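Local structure of anopheles gambiae adenosine kinase (Anopheles gambiae, 3LOO) at residues 30-35 with 104-109; 136-141 with 151-156; 208-213 with 227-232. The protein catalyses the ATP-dependent phosphorylation of adenosine to AMP, as a kinase of the pfkB carbohydrate kinase family. One frame throughout, in Å; residues are numbered along the deposited sequence.

The three contacts follow one another along the chain. Interactions 1 and 2 lie about 8 Å apart between centres and touch: G107, at the end of strand 100-107, and D109 just beyond it hydrogen-bond T136, just before strand 137-144, and strands 33-39 and 137-144 are neighbours in the five-stranded sheet. Both also reach the bound bis(adenosine)-5'-tetraphosphate. Interaction 1 spans the step from the large, mainly parallel sheet to this smaller one; interaction 2 is a hairpin within the smaller sheet. Interaction 3, about 22 to 23 Å from the others between centres, packs a strand of the large sheet, which interaction 1 also reaches, against the end of a helix. Two contacts thus help to line the ligand pocket, probably at the adenosine site.

Interaction 1 (30-35 with 104-109); sequences GNPLLD and GCVGQD. With B4P (bis(adenosine)-5'-tetraphosphate), chain D.
G30 and G104 bring their CA atoms to 5.3 Å where the chain leaves strand 26-29 beside strand 100-107, and no direct hydrogen bond joins segment 30-35 to segment 104-109. Instead G104 CA makes a CA-H...O contact with G30 O at 3.3 Å. Glycine suits position 104, since G30 O and P32 CD lie where a side chain would start. Two waters bridge the backbones. One donates to G30 O and accepts from C105 N. The other links two carbonyls by donating both its hydrogens, to P32 O at 2.7 Å and to C105 O at 2.8 Å.

Among side chains the contact rests on P32 and V106. The proline ring presses CG on V106 CG1 at 3.5 Å, tight for two carbons, and the two side chains cross at about a right angle. With chi1 at -66°, V106 sets CG1 beside its own backbone N, facing the ring. Both residues also touch Y128, and L115 of helix 110-122 packs on P32, so rigid, compact apolar groups fit this buried seam.

N31 sends its CB away from 104-109, toward the ligand. Its ND2 gives a nearly straight bond (164°) to B4P N1A of the adenine at 3.0 Å, an amide donor matched to a ring acceptor. D35 grips the ribose with both carboxylate oxygens: OD1 accepts from B4P O2E at 2.6 Å and OD2 from B4P O3E at 2.6 Å, with N313 as a second donor to OD2.

The loop therefore has one side joined to the large sheet through waters and apolar contacts and a polar side that reads base and sugar together. Two cis hydroxyls on one carboxylate are consistent with selection of a ribonucleoside, and this half of the ligand probably occupies the adenosine site.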
# COMPACT_ATOMS: atom_id res chain seq x y z
N GLY A 30 5.34 6.25 -1.40
CA GLY A 30 5.41 4.90 -1.93
C GLY A 30 6.10 4.84 -3.28
O GLY A 30 6.79 5.79 -3.70
N ASN A 31 5.86 3.73 -3.98
CA ASN A 31 6.49 3.46 -5.24
C ASN A 31 5.44 3.52 -6.32
O ASN A 31 4.57 2.65 -6.37
CB ASN A 31 7.09 2.03 -5.28
CG ASN A 31 7.99 1.73 -4.11
OD1 ASN A 31 8.70 2.63 -3.60
ND2 ASN A 31 8.02 0.44 -3.69
N PRO A 32 5.51 4.55 -7.19
CA PRO A 32 4.49 4.56 -8.24
C PRO A 32 4.94 3.66 -9.38
O PRO A 32 6.00 3.87 -9.97
CB PRO A 32 4.45 6.04 -8.68
CG PRO A 32 5.79 6.61 -8.27
CD PRO A 32 6.46 5.66 -7.28
N LEU A 33 4.09 2.69 -9.72
CA LEU A 33 4.44 1.65 -10.64
C LEU A 33 3.28 1.47 -11.61
O LEU A 33 2.12 1.60 -11.22
CB LEU A 33 4.62 0.34 -9.84
CG LEU A 33 5.92 -0.25 -9.28
CD1 LEU A 33 7.04 0.70 -9.01
CD2 LEU A 33 5.67 -1.27 -8.15
N LEU A 34 3.62 1.14 -12.86
CA LEU A 34 2.61 0.77 -13.85
C LEU A 34 2.52 -0.75 -13.80
O LEU A 34 3.53 -1.44 -14.00
CB LEU A 34 3.04 1.24 -15.25
CG LEU A 34 2.05 0.94 -16.43
CD1 LEU A 34 0.64 1.60 -16.24
CD2 LEU A 34 2.64 1.35 -17.80
N ASP A 35 1.31 -1.27 -13.57
CA ASP A 35 1.10 -2.70 -13.57
C ASP A 35 0.98 -3.19 -15.01
O ASP A 35 0.30 -2.56 -15.85
CB ASP A 35 -0.15 -3.09 -12.77
CG ASP A 35 0.00 -2.89 -11.24
OD1 ASP A 35 1.14 -2.65 -10.74
OD2 ASP A 35 -1.03 -3.01 -10.53
N GLY A 104 6.54 9.99 -4.53
CA GLY A 104 7.34 8.84 -4.97
C GLY A 104 8.06 9.28 -6.24
O GLY A 104 7.86 10.41 -6.71
N CYS A 105 8.91 8.40 -6.78
CA CYS A 105 9.75 8.73 -7.94
C CYS A 105 9.42 7.94 -9.20
O CYS A 105 9.28 6.69 -9.18
CB CYS A 105 11.24 8.58 -7.58
SG CYS A 105 12.40 9.29 -8.84
N VAL A 106 9.31 8.68 -10.31
CA VAL A 106 8.96 8.11 -11.61
C VAL A 106 10.06 8.51 -12.59
O VAL A 106 10.94 9.32 -12.25
CB VAL A 106 7.59 8.61 -12.18
CG1 VAL A 106 6.38 8.13 -11.32
CG2 VAL A 106 7.57 10.15 -12.36
N GLY A 107 9.98 7.96 -13.80
CA GLY A 107 10.92 8.32 -14.86
C GLY A 107 10.36 9.51 -15.62
O GLY A 107 9.29 10.04 -15.27
N GLN A 108 11.05 9.91 -16.69
CA GLN A 108 10.52 10.94 -17.57
C GLN A 108 10.14 10.30 -18.87
O GLN A 108 10.90 10.38 -19.84
CB GLN A 108 11.54 12.04 -17.78
CG GLN A 108 11.45 13.06 -16.70
CD GLN A 108 12.69 13.87 -16.60
OE1 GLN A 108 13.71 13.51 -17.16
NE2 GLN A 108 12.62 14.98 -15.90
N ASP A 109 8.99 9.65 -18.90
CA ASP A 109 8.71 8.71 -19.98
C ASP A 109 7.24 8.56 -20.16
O ASP A 109 6.48 9.21 -19.45
CB ASP A 109 9.41 7.35 -19.73
CG ASP A 109 9.06 6.73 -18.39
OD1 ASP A 109 8.10 7.18 -17.74
OD2 ASP A 109 9.73 5.77 -17.99
PA B4P D . -2.50 -7.41 -4.78
O1A B4P D . -3.53 -7.49 -5.90
O2A B4P D . -1.45 -8.52 -4.70
O3A B4P D . -3.34 -7.57 -3.42
PB B4P D . -3.31 -6.45 -2.29
O1B B4P D . -4.02 -5.17 -2.74
O2B B4P D . -1.96 -6.35 -1.59
O3B B4P D . -4.40 -7.42 -1.50
PG B4P D . -4.24 -8.12 -0.06
O1G B4P D . -3.73 -9.51 -0.15
O2G B4P D . -3.40 -7.18 0.79
O3G B4P D . -5.73 -8.13 0.54
PD B4P D . -6.76 -9.34 0.81
O1D B4P D . -6.63 -10.31 -0.31
O2D B4P D . -6.72 -9.82 2.23
O5E B4P D . -1.81 -5.94 -4.76
C5E B4P D . -1.49 -5.50 -6.06
C4E B4P D . -0.67 -4.24 -6.11
O4E B4P D . 0.57 -4.35 -5.42
C3E B4P D . -0.29 -4.00 -7.54
O3E B4P D . -1.15 -2.93 -7.98
C2E B4P D . 1.16 -3.53 -7.49
O2E B4P D . 1.43 -2.31 -8.19
C1E B4P D . 1.46 -3.42 -5.98
N9A B4P D . 2.85 -3.81 -5.72
C8A B4P D . 3.43 -5.04 -5.87
N7A B4P D . 4.74 -4.93 -5.51
C5A B4P D . 5.01 -3.64 -5.18
C6A B4P D . 6.14 -2.94 -4.73
N6A B4P D . 7.37 -3.52 -4.59
N1A B4P D . 6.03 -1.61 -4.49
C2A B4P D . 4.85 -0.96 -4.61
N3A B4P D . 3.75 -1.62 -5.02
C4A B4P D . 3.80 -2.94 -5.30
O5F B4P D . -8.12 -8.54 0.56
C5F B4P D . -8.36 -7.26 1.13
C4F B4P D . -9.88 -7.05 1.10
O4F B4P D . -10.43 -7.34 -0.20
C3F B4P D . -10.59 -8.04 2.00
O3F B4P D . -10.52 -7.59 3.35
C2F B4P D . -11.99 -8.05 1.43
O2F B4P D . -12.75 -6.93 1.94
C1F B4P D . -11.74 -7.92 -0.08
N9B B4P D . -11.70 -9.30 -0.65
C8B B4P D . -10.59 -9.99 -0.97
N7B B4P D . -10.91 -11.22 -1.45
C5B B4P D . -12.25 -11.35 -1.44
C6B B4P D . -13.16 -12.35 -1.78
N6B B4P D . -12.69 -13.53 -2.27
N1B B4P D . -14.50 -12.12 -1.64
C2B B4P D . -14.97 -10.95 -1.16
N3B B4P D . -14.13 -9.94 -0.80
C4B B4P D . -12.77 -10.08 -0.91
O HOH W 1 9.37 6.00 -5.16
O HOH W 2 8.47 4.60 -10.87

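Interaction 2 (136-141 with 151-156); sequences TGTCAV and CANLAA. With B4P (bis(adenosine)-5'-tetraphosphate), chain D.
T138, C139 and A140 pair with N153, A152 and C151 in the beta hairpin of strands 137-144 and 147-153, part of the small sheet that covers the substrate site in pfkB-family kinases. The two short strands run antiparallel at 167°, their axes 4.5 Å apart. T138 with N153 and A140 with C151 are hydrogen-bonded pairs. The bond from N153 N to T138 O is 2.8 Å, nearly along the C=O axis, whereas A140 N, also 2.8 Å from C151 O, is tilted well out of that carbonyl's plane.

Between them C139 and A152 form a non-hydrogen-bonded pair on the ligand face. C139, with SG anti to its backbone N (chi1 179°), brings the sulfur to 3.6 Å from B4P C8A, and A152 CB lies 3.4 Å from B4P N6A. Small side chains let the base come close to the sheet, and L154 CD2 adds an apolar methyl at 3.7 Å from B4P N6A. On the other face T138 and N153 lie side by side; T138 OG1 is buried there without a polar partner. Beyond the T138-N153 pair, G137 CA approaches L154 O at 3.2 Å, closeness that glycine permits.

Strand 33-39 flanks 137-144 through backbone bonds of C139 to L34 and I36. Y66 of helix 64-73 packs on T138, A140 and N153 and hydrogen-bonds C151 O, while T136, bonded to G107 and D109, meets helix 110-122.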
# COMPACT_ATOMS: atom_id res chain seq x y z
N THR A 136 10.24 4.69 -15.52
CA THR A 136 9.20 4.40 -14.52
C THR A 136 9.16 2.91 -14.19
O THR A 136 9.34 2.09 -15.06
CB THR A 136 7.83 5.01 -14.94
OG1 THR A 136 8.01 6.44 -15.09
CG2 THR A 136 6.72 4.75 -13.92
N GLY A 137 8.97 2.58 -12.92
CA GLY A 137 8.92 1.21 -12.45
C GLY A 137 7.62 0.56 -12.88
O GLY A 137 6.64 1.25 -13.19
N THR A 138 7.62 -0.77 -12.91
CA THR A 138 6.49 -1.53 -13.35
C THR A 138 6.35 -2.71 -12.40
O THR A 138 7.31 -3.06 -11.67
CB THR A 138 6.67 -2.08 -14.80
OG1 THR A 138 7.84 -2.93 -14.87
CG2 THR A 138 6.81 -0.95 -15.81
N CYS A 139 5.19 -3.35 -12.43
CA CYS A 139 5.00 -4.55 -11.66
C CYS A 139 4.28 -5.55 -12.54
O CYS A 139 3.19 -5.27 -13.02
CB CYS A 139 4.18 -4.27 -10.37
SG CYS A 139 3.89 -5.77 -9.36
N ALA A 140 4.92 -6.70 -12.79
CA ALA A 140 4.28 -7.81 -13.47
C ALA A 140 3.21 -8.36 -12.55
O ALA A 140 3.49 -8.63 -11.37
CB ALA A 140 5.33 -8.91 -13.79
N VAL A 141 2.00 -8.52 -13.07
CA VAL A 141 0.91 -9.14 -12.32
C VAL A 141 0.45 -10.33 -13.15
O VAL A 141 -0.25 -10.17 -14.16
CB VAL A 141 -0.28 -8.18 -12.14
CG1 VAL A 141 -1.44 -8.89 -11.44
CG2 VAL A 141 0.10 -6.89 -11.38
N CYS A 151 5.76 -9.39 -9.69
CA CYS A 151 7.20 -9.15 -9.74
C CYS A 151 7.42 -7.69 -10.07
O CYS A 151 7.11 -7.25 -11.19
CB CYS A 151 7.91 -10.09 -10.75
SG CYS A 151 9.65 -9.81 -10.96
N ALA A 152 7.94 -6.97 -9.07
CA ALA A 152 8.06 -5.51 -9.10
C ALA A 152 9.46 -5.08 -9.51
O ALA A 152 10.45 -5.42 -8.85
CB ALA A 152 7.70 -4.88 -7.70
N ASN A 153 9.51 -4.38 -10.63
CA ASN A 153 10.71 -3.80 -11.19
C ASN A 153 10.63 -2.33 -10.83
O ASN A 153 9.95 -1.54 -11.52
CB ASN A 153 10.70 -3.97 -12.71
CG ASN A 153 11.84 -3.22 -13.40
OD1 ASN A 153 12.92 -3.03 -12.83
ND2 ASN A 153 11.60 -2.77 -14.62
N LEU A 154 11.28 -1.99 -9.71
CA LEU A 154 11.12 -0.67 -9.09
C LEU A 154 11.71 0.46 -9.93
O LEU A 154 11.09 1.52 -10.06
CB LEU A 154 11.72 -0.62 -7.67
CG LEU A 154 11.04 -1.47 -6.59
CD1 LEU A 154 11.62 -1.18 -5.23
CD2 LEU A 154 9.48 -1.20 -6.57
N ALA A 155 12.91 0.22 -10.47
CA ALA A 155 13.56 1.13 -11.43
C ALA A 155 13.52 2.59 -10.90
O ALA A 155 14.14 2.84 -9.87
CB ALA A 155 12.92 0.97 -12.83
N ALA A 156 12.82 3.53 -11.55
CA ALA A 156 12.84 4.94 -11.09
C ALA A 156 12.29 5.14 -9.68
O ALA A 156 12.70 6.06 -8.95
CB ALA A 156 12.12 5.89 -12.07
PA B4P D . -2.50 -7.41 -4.78
O1A B4P D . -3.53 -7.49 -5.90
O2A B4P D . -1.45 -8.52 -4.70
O3A B4P D . -3.34 -7.57 -3.42
PB B4P D . -3.31 -6.45 -2.29
O1B B4P D . -4.02 -5.17 -2.74
O2B B4P D . -1.96 -6.35 -1.59
O3B B4P D . -4.40 -7.42 -1.50
PG B4P D . -4.24 -8.12 -0.06
O1G B4P D . -3.73 -9.51 -0.15
O2G B4P D . -3.40 -7.18 0.79
O3G B4P D . -5.73 -8.13 0.54
PD B4P D . -6.76 -9.34 0.81
O1D B4P D . -6.63 -10.31 -0.31
O2D B4P D . -6.72 -9.82 2.23
O5E B4P D . -1.81 -5.94 -4.76
C5E B4P D . -1.49 -5.50 -6.06
C4E B4P D . -0.67 -4.24 -6.11
O4E B4P D . 0.57 -4.35 -5.42
C3E B4P D . -0.29 -4.00 -7.54
O3E B4P D . -1.15 -2.93 -7.98
C2E B4P D . 1.16 -3.53 -7.49
O2E B4P D . 1.43 -2.31 -8.19
C1E B4P D . 1.46 -3.42 -5.98
N9A B4P D . 2.85 -3.81 -5.72
C8A B4P D . 3.43 -5.04 -5.87
N7A B4P D . 4.74 -4.93 -5.51
C5A B4P D . 5.01 -3.64 -5.18
C6A B4P D . 6.14 -2.94 -4.73
N6A B4P D . 7.37 -3.52 -4.59
N1A B4P D . 6.03 -1.61 -4.49
C2A B4P D . 4.85 -0.96 -4.61
N3A B4P D . 3.75 -1.62 -5.02
C4A B4P D . 3.80 -2.94 -5.30
O5F B4P D . -8.12 -8.54 0.56
C5F B4P D . -8.36 -7.26 1.13
C4F B4P D . -9.88 -7.05 1.10
O4F B4P D . -10.43 -7.34 -0.20
C3F B4P D . -10.59 -8.04 2.00
O3F B4P D . -10.52 -7.59 3.35
C2F B4P D . -11.99 -8.05 1.43
O2F B4P D . -12.75 -6.93 1.94
C1F B4P D . -11.74 -7.92 -0.08
N9B B4P D . -11.70 -9.30 -0.65
C8B B4P D . -10.59 -9.99 -0.97
N7B B4P D . -10.91 -11.22 -1.45
C5B B4P D . -12.25 -11.35 -1.44
C6B B4P D . -13.16 -12.35 -1.78
N6B B4P D . -12.69 -13.53 -2.27
N1B B4P D . -14.50 -12.12 -1.64
C2B B4P D . -14.97 -10.95 -1.16
N3B B4P D . -14.13 -9.94 -0.80
C4B B4P D . -12.77 -10.08 -0.91

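Interaction 3 (208-213 with 227-232)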
# COMPACT_ATOMS: atom_id res chain seq x y z
N PHE A 208 0.54 8.16 12.01
CA PHE A 208 1.46 7.51 11.04
C PHE A 208 0.96 6.06 10.90
O PHE A 208 0.70 5.36 11.90
CB PHE A 208 2.93 7.62 11.43
CG PHE A 208 3.87 6.99 10.42
CD1 PHE A 208 4.36 7.73 9.37
CD2 PHE A 208 4.18 5.61 10.49
CE1 PHE A 208 5.18 7.16 8.41
CE2 PHE A 208 4.99 5.00 9.52
CZ PHE A 208 5.49 5.79 8.47
N MET A 209 0.75 5.67 9.66
CA MET A 209 0.13 4.41 9.35
C MET A 209 1.00 3.73 8.29
O MET A 209 1.66 4.39 7.47
CB MET A 209 -1.31 4.63 8.85
CG MET A 209 -2.19 5.44 9.87
SD MET A 209 -3.76 5.92 9.20
CE MET A 209 -3.27 7.41 8.34
N MET A 210 1.00 2.40 8.29
CA MET A 210 1.79 1.67 7.30
C MET A 210 1.19 0.31 7.02
O MET A 210 0.30 -0.15 7.71
CB MET A 210 3.27 1.57 7.70
CG MET A 210 3.57 0.82 9.01
SD MET A 210 5.28 0.18 9.11
CE MET A 210 5.14 -1.26 8.02
N ASN A 211 1.70 -0.32 5.97
CA ASN A 211 1.18 -1.59 5.54
C ASN A 211 2.35 -2.57 5.58
O ASN A 211 3.49 -2.19 5.23
CB ASN A 211 0.73 -1.45 4.10
CG ASN A 211 -0.26 -2.48 3.71
OD1 ASN A 211 0.03 -3.68 3.70
ND2 ASN A 211 -1.49 -2.02 3.42
N LEU A 212 2.07 -3.84 5.92
CA LEU A 212 3.14 -4.83 5.83
C LEU A 212 3.56 -5.10 4.40
O LEU A 212 4.70 -5.49 4.17
CB LEU A 212 2.81 -6.10 6.60
CG LEU A 212 2.74 -5.98 8.12
CD1 LEU A 212 2.14 -7.27 8.70
CD2 LEU A 212 4.16 -5.61 8.73
N SER A 213 2.62 -4.91 3.47
CA SER A 213 2.84 -5.00 2.00
C SER A 213 3.05 -6.39 1.40
O SER A 213 2.39 -6.74 0.41
CB SER A 213 3.96 -4.06 1.55
OG SER A 213 3.57 -2.71 1.73
N GLU A 227 12.50 -0.75 14.32
CA GLU A 227 12.85 0.62 14.61
C GLU A 227 11.65 1.61 14.35
O GLU A 227 11.49 2.61 15.07
CB GLU A 227 14.09 1.05 13.81
CG GLU A 227 14.62 2.44 14.26
CD GLU A 227 15.85 2.95 13.52
OE1 GLU A 227 16.23 2.41 12.46
OE2 GLU A 227 16.47 3.91 13.99
N ILE A 228 10.81 1.33 13.35
CA ILE A 228 9.70 2.25 13.01
C ILE A 228 8.42 1.95 13.82
O ILE A 228 7.58 2.83 14.00
CB ILE A 228 9.39 2.25 11.48
CG1 ILE A 228 8.68 3.56 11.07
CG2 ILE A 228 8.51 1.03 11.09
CD1 ILE A 228 8.72 3.85 9.51
N PHE A 229 8.26 0.72 14.29
CA PHE A 229 7.06 0.34 14.99
C PHE A 229 6.58 1.23 16.15
O PHE A 229 5.37 1.39 16.28
CB PHE A 229 7.09 -1.12 15.45
CG PHE A 229 6.55 -2.08 14.43
CD1 PHE A 229 5.76 -1.63 13.38
CD2 PHE A 229 6.86 -3.44 14.50
CE1 PHE A 229 5.27 -2.53 12.41
CE2 PHE A 229 6.36 -4.34 13.55
CZ PHE A 229 5.57 -3.89 12.50
N PRO A 230 7.50 1.81 16.98
CA PRO A 230 7.02 2.69 18.08
C PRO A 230 6.18 3.87 17.57
O PRO A 230 5.36 4.42 18.28
CB PRO A 230 8.34 3.21 18.71
CG PRO A 230 9.33 1.99 18.49
CD PRO A 230 8.97 1.63 17.04
N TYR A 231 6.41 4.25 16.32
CA TYR A 231 5.78 5.42 15.74
C TYR A 231 4.62 5.04 14.85
O TYR A 231 4.03 5.90 14.20
CB TYR A 231 6.79 6.19 14.91
CG TYR A 231 8.09 6.40 15.63
CD1 TYR A 231 8.23 7.41 16.60
CD2 TYR A 231 9.18 5.56 15.40
CE1 TYR A 231 9.44 7.60 17.28
CE2 TYR A 231 10.38 5.72 16.09
CZ TYR A 231 10.50 6.74 17.02
OH TYR A 231 11.71 6.92 17.67
N VAL A 232 4.28 3.77 14.83
CA VAL A 232 3.14 3.32 14.00
C VAL A 232 1.85 3.34 14.79
O VAL A 232 1.73 2.61 15.78
CB VAL A 232 3.41 1.94 13.38
CG1 VAL A 232 2.17 1.39 12.72
CG2 VAL A 232 4.57 2.09 12.34
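F208 and I228 meet at about a right angle, the phenylalanine ring presenting CE2 and CZ to I228 CD1, 3.9 Å from each. The ring is carried toward 227-232 by a chi1 of -178°, which sets CG opposite the backbone N. V232 reaches the same ring differently: its CG2 lies at the edge, in the ring plane, 4.0 Å from F208 CD2. Near the base of the side chain, F208 CB sits 3.4 Å from Y231 O. A flat, bulky ring suits this position because it can meet the isoleucine and the valine at once, while F180, V182 and A198 pack on it from the rest of the fold.

M210, the next residue on the same side of the strand, lies across V232, with CG 3.7 Å from V232 CG2. A chi1 of 62° places CG between the backbone N and the carbonyl carbon, and the chain then bends at its last torsion. Its sulfur comes to 3.9 Å from I228 CG2, the two side chains crossing obliquely, and makes a Met-aromatic contact with F229, 5.4 Å from the ring centroid and 66° off the normal. The unbranched, flexible thioether can follow the uneven surface left by branched residues and a ring.

These residues belong to a beta-alpha-beta crossover of the large sheet: strand 207-211, helices 216-220 and 222-228, then the parallel neighbour 234-238, to which M210 is backbone-bonded through V234 and F236. The turn after the helix is a 3-10 segment, and R275 hydrogen-bonds F229 O and V232 O.

L212 CD2 comes up to the edge of the F229 ring, 4.4 Å from CZ. L212 lies within an Asx turn that follows the strand, N211 OD1 accepting from S213 N at 2.9 Å while N211 ND2 bonds Y181 OH.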